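MRNA export factor (PDB 4YXP) regulates viral gene expression as a homodimer, inhibiting cellular splicing and mediating nuclear export of viral intronless mRNAs. Local coordinates at residues B[171-174]-B[175-179]; B[82-85]-B[86-89]; B[17-20]-B[21-24]. One frame throughout, in Å; residues are numbered along the deposited sequence.

Contact 1: B[171-174]-B[175-179]; sequences CGLD and ELCSR
Leu176 N donates to Gly172 O at 2.9 Å, a nearly straight bond with an N-H...O angle of 163° that closes the first turn of helix 173-179. The next bond, from Cys177 N to Leu173 O, is 3.1 Å long. Ser178 N reaches Asp174 O only weakly, its N-H bent to 123°, whereas Arg179 N finds Glu175 O at 2.8 Å. Gly172, about 14 Å from the bound zinc ion, occupies the N-cap of this short helix within the CHC2-type zinc finger. Having no side chain, the cap residue offers no hydroxyl or carboxylate to the first-turn amides. The extended Glu175 chain brings OE1 to 3.5 Å from Gly172 N. Just before the cap, CB of Cys171 rests on Leu176 CD2 at 3.7 Å. The same leucine lies close to Cys171 O, a carbonyl that is buried here without a polar partner. One turn along, Leu173 CD1 meets Cys177 SG at 4.0 Å, and both side chains also pack on Phe193 of helix 188-204. Asp174 and Arg179 find their charged partners outside the turn: Asp174 OD1 forms a salt bridge with Arg158 of helix 146-167, and Arg179 NE pairs with Asp184. Close to Arg179 NH2 stands Arg181 NH1, a like charge that the carboxylate of Asp184 probably helps to offset.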
ATOM      1  N   CYS B 171     -13.618   1.383 -17.460  1.00 46.05           N
ATOM      2  CA  CYS B 171     -14.143   0.900 -16.194  1.00 48.18           C
ATOM      3  C   CYS B 171     -13.323   1.473 -15.050  1.00 43.95           C
ATOM      4  O   CYS B 171     -12.165   1.847 -15.236  1.00 44.40           O
ATOM      5  CB  CYS B 171     -14.115  -0.629 -16.151  1.00 51.85           C
ATOM      6  SG  CYS B 171     -14.930  -1.422 -17.555  1.00 56.10           S
ATOM      7  N   GLY B 172     -13.928   1.548 -13.870  1.00 38.92           N
ATOM      8  CA  GLY B 172     -13.212   1.967 -12.682  1.00 34.93           C
ATOM      9  C   GLY B 172     -12.199   0.921 -12.254  1.00 31.46           C
ATOM     10  O   GLY B 172     -12.269  -0.233 -12.681  1.00 30.46           O
ATOM     11  N   LEU B 173     -11.254   1.328 -11.413  1.00 30.78           N
ATOM     12  CA  LEU B 173     -10.200   0.433 -10.952  1.00 32.37           C
ATOM     13  C   LEU B 173     -10.769  -0.835 -10.322  1.00 34.57           C
ATOM     14  O   LEU B 173     -10.329  -1.944 -10.634  1.00 33.39           O
ATOM     15  CB  LEU B 173      -9.301   1.154  -9.950  1.00 31.97           C
ATOM     16  CG  LEU B 173      -8.192   0.320  -9.304  1.00 31.55           C
ATOM     17  CD1 LEU B 173      -7.253  -0.249 -10.358  1.00 30.99           C
ATOM     18  CD2 LEU B 173      -7.422   1.161  -8.300  1.00 31.60           C
ATOM     19  N   ASP B 174     -11.744  -0.668  -9.436  1.00 38.28           N
ATOM     20  CA  ASP B 174     -12.330  -1.803  -8.730  1.00 41.54           C
ATOM     21  C   ASP B 174     -13.025  -2.757  -9.699  1.00 41.31           C
ATOM     22  O   ASP B 174     -12.923  -3.979  -9.563  1.00 42.61           O
ATOM     23  CB  ASP B 174     -13.314  -1.316  -7.663  1.00 45.10           C
ATOM     24  CG  ASP B 174     -12.628  -0.554  -6.545  1.00 46.53           C
ATOM     25  OD1 ASP B 174     -11.440  -0.829  -6.276  1.00 44.98           O
ATOM     26  OD2 ASP B 174     -13.278   0.320  -5.932  1.00 49.98           O
ATOM     27  N   GLU B 175     -13.722  -2.194 -10.681  1.00 38.05           N
ATOM     28  CA  GLU B 175     -14.421  -2.990 -11.685  1.00 37.89           C
ATOM     29  C   GLU B 175     -13.434  -3.749 -12.572  1.00 33.86           C
ATOM     30  O   GLU B 175     -13.652  -4.918 -12.899  1.00 33.33           O
ATOM     31  CB  GLU B 175     -15.314  -2.098 -12.547  1.00 44.20           C
ATOM     32  CG  GLU B 175     -16.325  -1.273 -11.757  1.00 51.81           C
ATOM     33  CD  GLU B 175     -16.825  -0.068 -12.531  1.00 58.61           C
ATOM     34  OE1 GLU B 175     -17.014  -0.186 -13.761  1.00 60.90           O
ATOM     35  OE2 GLU B 175     -17.021   0.999 -11.908  1.00 61.32           O
ATOM     36  N   LEU B 176     -12.352  -3.083 -12.965  1.00 32.68           N
ATOM     37  CA  LEU B 176     -11.322  -3.715 -13.790  1.00 31.73           C
ATOM     38  C   LEU B 176     -10.760  -4.956 -13.104  1.00 30.16           C
ATOM     39  O   LEU B 176     -10.622  -6.012 -13.725  1.00 28.98           O
ATOM     40  CB  LEU B 176     -10.181  -2.735 -14.089  1.00 31.24           C
ATOM     41  CG  LEU B 176     -10.447  -1.596 -15.078  1.00 31.97           C
ATOM     42  CD1 LEU B 176      -9.269  -0.637 -15.090  1.00 29.19           C
ATOM     43  CD2 LEU B 176     -10.709  -2.129 -16.481  1.00 34.54           C
ATOM     44  N   CYS B 177     -10.440  -4.818 -11.820  1.00 29.67           N
ATOM     45  CA  CYS B 177      -9.802  -5.888 -11.059  1.00 30.68           C
ATOM     46  C   CYS B 177     -10.800  -6.953 -10.611  1.00 32.95           C
ATOM     47  O   CYS B 177     -10.406  -8.033 -10.162  1.00 34.82           O
ATOM     48  CB  CYS B 177      -9.082  -5.306  -9.840  1.00 30.62           C
ATOM     49  SG  CYS B 177      -7.717  -4.212 -10.266  1.00 31.27           S
ATOM     50  N   SER B 178     -12.086  -6.647 -10.730  1.00 32.89           N
ATOM     51  CA  SER B 178     -13.136  -7.604 -10.416  1.00 34.50           C
ATOM     52  C   SER B 178     -13.527  -8.408 -11.658  1.00 36.03           C
ATOM     53  O   SER B 178     -13.688  -9.628 -11.597  1.00 38.25           O
ATOM     54  CB  SER B 178     -14.361  -6.884  -9.846  1.00 37.06           C
ATOM     55  OG  SER B 178     -15.431  -7.788  -9.658  1.00 40.96           O
ATOM     56  N   ARG B 179     -13.668  -7.717 -12.784  1.00 34.44           N
ATOM     57  CA  ARG B 179     -14.087  -8.354 -14.031  1.00 34.02           C
ATOM     58  C   ARG B 179     -12.954  -9.168 -14.648  1.00 32.81           C
ATOM     59  O   ARG B 179     -13.179 -10.265 -15.165  1.00 34.15           O
ATOM     60  CB  ARG B 179     -14.583  -7.295 -15.019  1.00 34.53           C
ATOM     61  CG  ARG B 179     -15.894  -6.636 -14.600  1.00 37.72           C
ATOM     62  CD  ARG B 179     -16.109  -5.310 -15.310  1.00 39.32           C
ATOM     63  NE  ARG B 179     -16.033  -5.435 -16.765  1.00 40.78           N
ATOM     64  CZ  ARG B 179     -17.075  -5.636 -17.568  1.00 44.78           C
ATOM     65  NH1 ARG B 179     -18.308  -5.736 -17.076  1.00 46.71           N
ATOM     66  NH2 ARG B 179     -16.884  -5.736 -18.877  1.00 46.91           N
TER

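Contact 2: B[82-85]-B[86-89]; sequences GPSL and YRTF
Helix 75-91 carries this contact on two successive turns, where Leu85 lies over a face of the Phe89 ring. Leu85 CG stands 4.1 Å from the ring centroid and 26° off the ring normal, a CH-pi contact, and CD1 and CD2 both come down near Phe89 CZ. With CG anti to the backbone N (chi1 -178°), the leucine sends its branches along the helix towards the ring. Phe89 takes the other course: its CG sits beside its own backbone N (chi1 -73°), which turns the ring back over the preceding turn. Leu85 O is 3.5 Å above the ring plane, towards the rim, while accepting the backbone bond from Phe89 N at 2.9 Å. At the dimer interface, Tyr268 of the second subunit, which belongs to a C-terminal region important for homodimerization, packs on Leu85 and meets Phe89 edge-to-face.

The helix is kinked at Pro83: the proline nitrogen has no hydrogen to donate, and Ser84 N makes no bond to the turn before. Regular i to i+4 pairing resumes with Tyr86 N on Gly82 O at 3.0 Å and Arg87 N on Pro83 O. Tyr86 is hydrogen-bonded through OH to Pro135 O and packs on Cys129 of helix 112-132. On another side of the helix, one water joins two hydroxyls, lying 2.9 Å from Ser84 OG and 2.7 Å from Thr88 OG1. Nearby, the Arg87 chain bends near its end and lays a face of its guanidinium over Ser84 CA, with CZ 4.2 Å from that atom.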
ATOM      1  N   GLY B  82      17.568 -16.750 -17.487  1.00 28.93           N
ATOM      2  CA  GLY B  82      16.292 -17.007 -16.840  1.00 28.81           C
ATOM      3  C   GLY B  82      16.052 -18.461 -16.457  1.00 27.73           C
ATOM      4  O   GLY B  82      15.699 -18.752 -15.313  1.00 26.65           O
ATOM      5  N   PRO B  83      16.225 -19.386 -17.413  1.00 26.85           N
ATOM      6  CA  PRO B  83      15.986 -20.805 -17.124  1.00 27.25           C
ATOM      7  C   PRO B  83      16.764 -21.328 -15.915  1.00 26.68           C
ATOM      8  O   PRO B  83      16.254 -22.183 -15.191  1.00 26.84           O
ATOM      9  CB  PRO B  83      16.438 -21.496 -18.413  1.00 29.55           C
ATOM     10  CG  PRO B  83      16.159 -20.483 -19.471  1.00 28.86           C
ATOM     11  CD  PRO B  83      16.497 -19.160 -18.842  1.00 26.57           C
ATOM     12  N   SER B  84      17.970 -20.815 -15.695  1.00 27.19           N
ATOM     13  CA  SER B  84      18.794 -21.240 -14.568  1.00 28.79           C
ATOM     14  C   SER B  84      18.134 -20.893 -13.233  1.00 26.81           C
ATOM     15  O   SER B  84      18.035 -21.731 -12.337  1.00 28.20           O
ATOM     16  CB  SER B  84      20.178 -20.592 -14.646  1.00 31.04           C
ATOM     17  OG  SER B  84      20.949 -20.894 -13.497  1.00 32.45           O
ATOM     18  N   LEU B  85      17.689 -19.650 -13.102  1.00 24.44           N
ATOM     19  CA  LEU B  85      17.048 -19.208 -11.870  1.00 24.02           C
ATOM     20  C   LEU B  85      15.750 -19.981 -11.666  1.00 23.86           C
ATOM     21  O   LEU B  85      15.419 -20.385 -10.548  1.00 23.73           O
ATOM     22  CB  LEU B  85      16.782 -17.700 -11.914  1.00 24.28           C
ATOM     23  CG  LEU B  85      16.149 -17.082 -10.662  1.00 25.31           C
ATOM     24  CD1 LEU B  85      17.078 -17.205  -9.468  1.00 26.39           C
ATOM     25  CD2 LEU B  85      15.785 -15.617 -10.910  1.00 25.73           C
ATOM     26  N   TYR B  86      15.026 -20.183 -12.763  1.00 24.42           N
ATOM     27  CA  TYR B  86      13.774 -20.932 -12.758  1.00 25.29           C
ATOM     28  C   TYR B  86      14.011 -22.314 -12.171  1.00 25.92           C
ATOM     29  O   TYR B  86      13.257 -22.781 -11.319  1.00 26.06           O
ATOM     30  CB  TYR B  86      13.224 -21.030 -14.186  1.00 26.75           C
ATOM     31  CG  TYR B  86      11.907 -21.760 -14.343  1.00 27.93           C
ATOM     32  CD1 TYR B  86      11.834 -23.141 -14.232  1.00 30.71           C
ATOM     33  CD2 TYR B  86      10.744 -21.068 -14.645  1.00 26.90           C
ATOM     34  CE1 TYR B  86      10.632 -23.811 -14.389  1.00 32.51           C
ATOM     35  CE2 TYR B  86       9.536 -21.729 -14.805  1.00 28.40           C
ATOM     36  CZ  TYR B  86       9.487 -23.099 -14.676  1.00 31.35           C
ATOM     37  OH  TYR B  86       8.292 -23.763 -14.841  1.00 32.85           O
ATOM     38  N   ARG B  87      15.077 -22.956 -12.640  1.00 26.74           N
ATOM     39  CA  ARG B  87      15.441 -24.296 -12.204  1.00 28.14           C
ATOM     40  C   ARG B  87      15.765 -24.315 -10.706  1.00 27.63           C
ATOM     41  O   ARG B  87      15.405 -25.249  -9.991  1.00 26.79           O
ATOM     42  CB  ARG B  87      16.635 -24.792 -13.032  1.00 31.50           C
ATOM     43  CG  ARG B  87      16.760 -26.295 -13.133  1.00 35.99           C
ATOM     44  CD  ARG B  87      17.503 -26.713 -14.403  1.00 37.13           C
ATOM     45  NE  ARG B  87      18.885 -26.232 -14.436  1.00 36.99           N
ATOM     46  CZ  ARG B  87      19.370 -25.327 -15.286  1.00 36.66           C
ATOM     47  NH1 ARG B  87      18.599 -24.761 -16.212  1.00 34.77           N
ATOM     48  NH2 ARG B  87      20.651 -24.985 -15.215  1.00 38.27           N
ATOM     49  N   THR B  88      16.435 -23.269 -10.237  1.00 27.92           N
ATOM     50  CA  THR B  88      16.778 -23.137  -8.823  1.00 28.68           C
ATOM     51  C   THR B  88      15.519 -22.984  -7.955  1.00 27.18           C
ATOM     52  O   THR B  88      15.400 -23.618  -6.902  1.00 26.82           O
ATOM     53  CB  THR B  88      17.730 -21.934  -8.603  1.00 29.75           C
ATOM     54  OG1 THR B  88      18.983 -22.199  -9.252  1.00 31.80           O
ATOM     55  CG2 THR B  88      17.979 -21.677  -7.118  1.00 30.58           C
ATOM     56  N   PHE B  89      14.587 -22.142  -8.393  1.00 26.75           N
ATOM     57  CA  PHE B  89      13.306 -21.999  -7.703  1.00 27.17           C
ATOM     58  C   PHE B  89      12.584 -23.337  -7.593  1.00 28.62           C
ATOM     59  O   PHE B  89      12.191 -23.754  -6.505  1.00 29.12           O
ATOM     60  CB  PHE B  89      12.390 -21.010  -8.435  1.00 25.67           C
ATOM     61  CG  PHE B  89      12.791 -19.564  -8.299  1.00 24.05           C
ATOM     62  CD1 PHE B  89      13.603 -19.130  -7.263  1.00 25.36           C
ATOM     63  CD2 PHE B  89      12.334 -18.632  -9.215  1.00 22.57           C
ATOM     64  CE1 PHE B  89      13.953 -17.799  -7.151  1.00 25.47           C
ATOM     65  CE2 PHE B  89      12.682 -17.302  -9.109  1.00 22.53           C
ATOM     66  CZ  PHE B  89      13.492 -16.883  -8.076  1.00 24.04           C
TER
HETATM   67  O   HOH W   1      20.458 -20.440 -10.682  1.00 32.40           O

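Contact 3: B[17-20]-B[21-24]; sequences RSIS and ERAA
Arg22 turns its guanidinium back along the chain so that one edge meets Ser18. NH1 donates to Ser18 OG at 3.1 Å with an N-H...O angle of 162°, and the hydroxyl oxygen lies close to the guanidinium plane. A bend at chi3 (-54°) curls the arginine over the short, weakly bonded helix 19-22. One face of the group then lies over Ser18 O, and NH2 passes 3.8 Å from Ile19 CA. The Ile19 side chain runs across the arginine at a slant, its CG1 nearest to NH2. Glu21 lies along Ser18 as well, its carboxylate alongside CA and CB, with OE1 3.9 Å from Ser18 CB.

The backbone beneath is loosely wound. Glu21 N binds Ser18 O at 3.0 Å from well above the carbonyl plane, whereas Ile19 O receives only weak bonds from Arg22 N and Ala23 N. Ser20 turns its hydroxyl back to Arg17 O, a bond of 3.0 Å that ties the turn to the end of helix 10-17.

Ser18 OG is also hydrogen-bonded to Val15 O, and Arg22 NE forms a salt bridge with Glu237 of the second subunit. Ser18 thus probably helps to orient a guanidinium whose charge is met across the dimer interface; the Arg22-Glu237 salt bridge is consistent with the N-terminal arm being held on the partner in the intertwined dimer.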
ATOM      1  N   ARG B  17      -9.441  -1.933  26.049  1.00 46.89           N
ATOM      2  CA  ARG B  17      -8.902  -1.060  27.090  1.00 49.70           C
ATOM      3  C   ARG B  17      -7.688  -1.673  27.787  1.00 47.01           C
ATOM      4  O   ARG B  17      -6.834  -0.947  28.298  1.00 47.65           O
ATOM      5  CB  ARG B  17      -9.977  -0.727  28.126  1.00 56.41           C
ATOM      6  CG  ARG B  17     -10.944   0.369  27.691  1.00 62.02           C
ATOM      7  CD  ARG B  17     -11.680   0.967  28.884  1.00 68.88           C
ATOM      8  NE  ARG B  17     -12.877   1.703  28.482  1.00 73.36           N
ATOM      9  CZ  ARG B  17     -13.726   2.280  29.330  1.00 78.73           C
ATOM     10  NH1 ARG B  17     -13.514   2.214  30.639  1.00 81.65           N
ATOM     11  NH2 ARG B  17     -14.789   2.923  28.868  1.00 80.39           N
ATOM     12  N   SER B  18      -7.603  -3.000  27.805  1.00 45.54           N
ATOM     13  CA  SER B  18      -6.507  -3.683  28.491  1.00 46.70           C
ATOM     14  C   SER B  18      -5.173  -3.544  27.750  1.00 45.39           C
ATOM     15  O   SER B  18      -4.123  -3.897  28.290  1.00 46.13           O
ATOM     16  CB  SER B  18      -6.836  -5.166  28.675  1.00 47.76           C
ATOM     17  OG  SER B  18      -6.664  -5.884  27.464  1.00 47.59           O
ATOM     18  N   ILE B  19      -5.212  -3.038  26.522  1.00 42.95           N
ATOM     19  CA  ILE B  19      -3.996  -2.831  25.738  1.00 41.99           C
ATOM     20  C   ILE B  19      -3.013  -1.956  26.508  1.00 43.54           C
ATOM     21  O   ILE B  19      -1.798  -2.146  26.422  1.00 41.75           O
ATOM     22  CB  ILE B  19      -4.326  -2.215  24.358  1.00 41.25           C
ATOM     23  CG1 ILE B  19      -4.947  -3.279  23.447  1.00 40.98           C
ATOM     24  CG2 ILE B  19      -3.072  -1.604  23.711  1.00 40.73           C
ATOM     25  CD1 ILE B  19      -5.366  -2.770  22.076  1.00 40.06           C
ATOM     26  N   SER B  20      -3.547  -0.997  27.256  1.00 48.04           N
ATOM     27  CA  SER B  20      -2.728  -0.067  28.026  1.00 52.63           C
ATOM     28  C   SER B  20      -1.947  -0.778  29.127  1.00 55.98           C
ATOM     29  O   SER B  20      -0.819  -0.401  29.444  1.00 57.20           O
ATOM     30  CB  SER B  20      -3.608   1.023  28.641  1.00 54.62           C
ATOM     31  OG  SER B  20      -4.501   0.474  29.595  1.00 56.17           O
ATOM     32  N   GLU B  21      -2.553  -1.809  29.705  1.00 57.78           N
ATOM     33  CA  GLU B  21      -1.959  -2.525  30.828  1.00 61.02           C
ATOM     34  C   GLU B  21      -0.647  -3.211  30.449  1.00 59.42           C
ATOM     35  O   GLU B  21       0.200  -3.462  31.309  1.00 60.94           O
ATOM     36  CB  GLU B  21      -2.948  -3.561  31.368  1.00 64.92           C
ATOM     37  CG  GLU B  21      -4.258  -2.965  31.864  1.00 68.68           C
ATOM     38  CD  GLU B  21      -5.313  -4.018  32.150  1.00 69.92           C
ATOM     39  OE1 GLU B  21      -4.977  -5.223  32.136  1.00 69.05           O
ATOM     40  OE2 GLU B  21      -6.481  -3.641  32.381  1.00 71.31           O
ATOM     41  N   ARG B  22      -0.477  -3.510  29.164  1.00 55.83           N
ATOM     42  CA  ARG B  22       0.695  -4.246  28.697  1.00 53.28           C
ATOM     43  C   ARG B  22       1.615  -3.394  27.825  1.00 51.77           C
ATOM     44  O   ARG B  22       2.727  -3.809  27.499  1.00 52.04           O
ATOM     45  CB  ARG B  22       0.262  -5.487  27.913  1.00 50.43           C
ATOM     46  CG  ARG B  22      -0.586  -6.469  28.708  1.00 49.60           C
ATOM     47  CD  ARG B  22      -0.999  -7.659  27.853  1.00 47.09           C
ATOM     48  NE  ARG B  22      -1.660  -7.238  26.619  1.00 45.75           N
ATOM     49  CZ  ARG B  22      -2.962  -6.988  26.507  1.00 46.93           C
ATOM     50  NH1 ARG B  22      -3.768  -7.115  27.556  1.00 48.52           N
ATOM     51  NH2 ARG B  22      -3.462  -6.607  25.339  1.00 46.15           N
ATOM     52  N   ALA B  23       1.154  -2.207  27.443  1.00 49.73           N
ATOM     53  CA  ALA B  23       1.923  -1.352  26.546  1.00 46.37           C
ATOM     54  C   ALA B  23       3.005  -0.590  27.307  1.00 44.69           C
ATOM     55  O   ALA B  23       2.726   0.104  28.284  1.00 45.61           O
ATOM     56  CB  ALA B  23       1.004  -0.385  25.821  1.00 45.29           C
ATOM     57  N   ALA B  24       4.244  -0.729  26.848  1.00 41.92           N
ATOM     58  CA  ALA B  24       5.373  -0.042  27.461  1.00 41.82           C
ATOM     59  C   ALA B  24       6.558  -0.023  26.500  1.00 41.01           C
ATOM     60  O   ALA B  24       6.717  -0.927  25.678  1.00 39.06           O
ATOM     61  CB  ALA B  24       5.760  -0.713  28.770  1.00 43.43           C
TER

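All three contacts are local turns of helix in the folded C-terminal domain of ICP27, and none touches another; the centre of contact 3 lies about 34 Å from that of the chain, the farthest. Contacts 1 and 2 are partly buried, each placing apolar side chains against neighbouring helices, whereas contact 3 is a surface contact on the N-terminal arm. They hold different elements: contact 1 starts a short helix within the zinc finger, contact 2 continues helix 75-91 past a proline, and contact 3 forms a weakly bonded turn. The second subunit reaches 82-89 through an aromatic ring and 17-24 through a salt bridge to Arg22 and packing, but not 171-179, whose salt bridges stay within the chain.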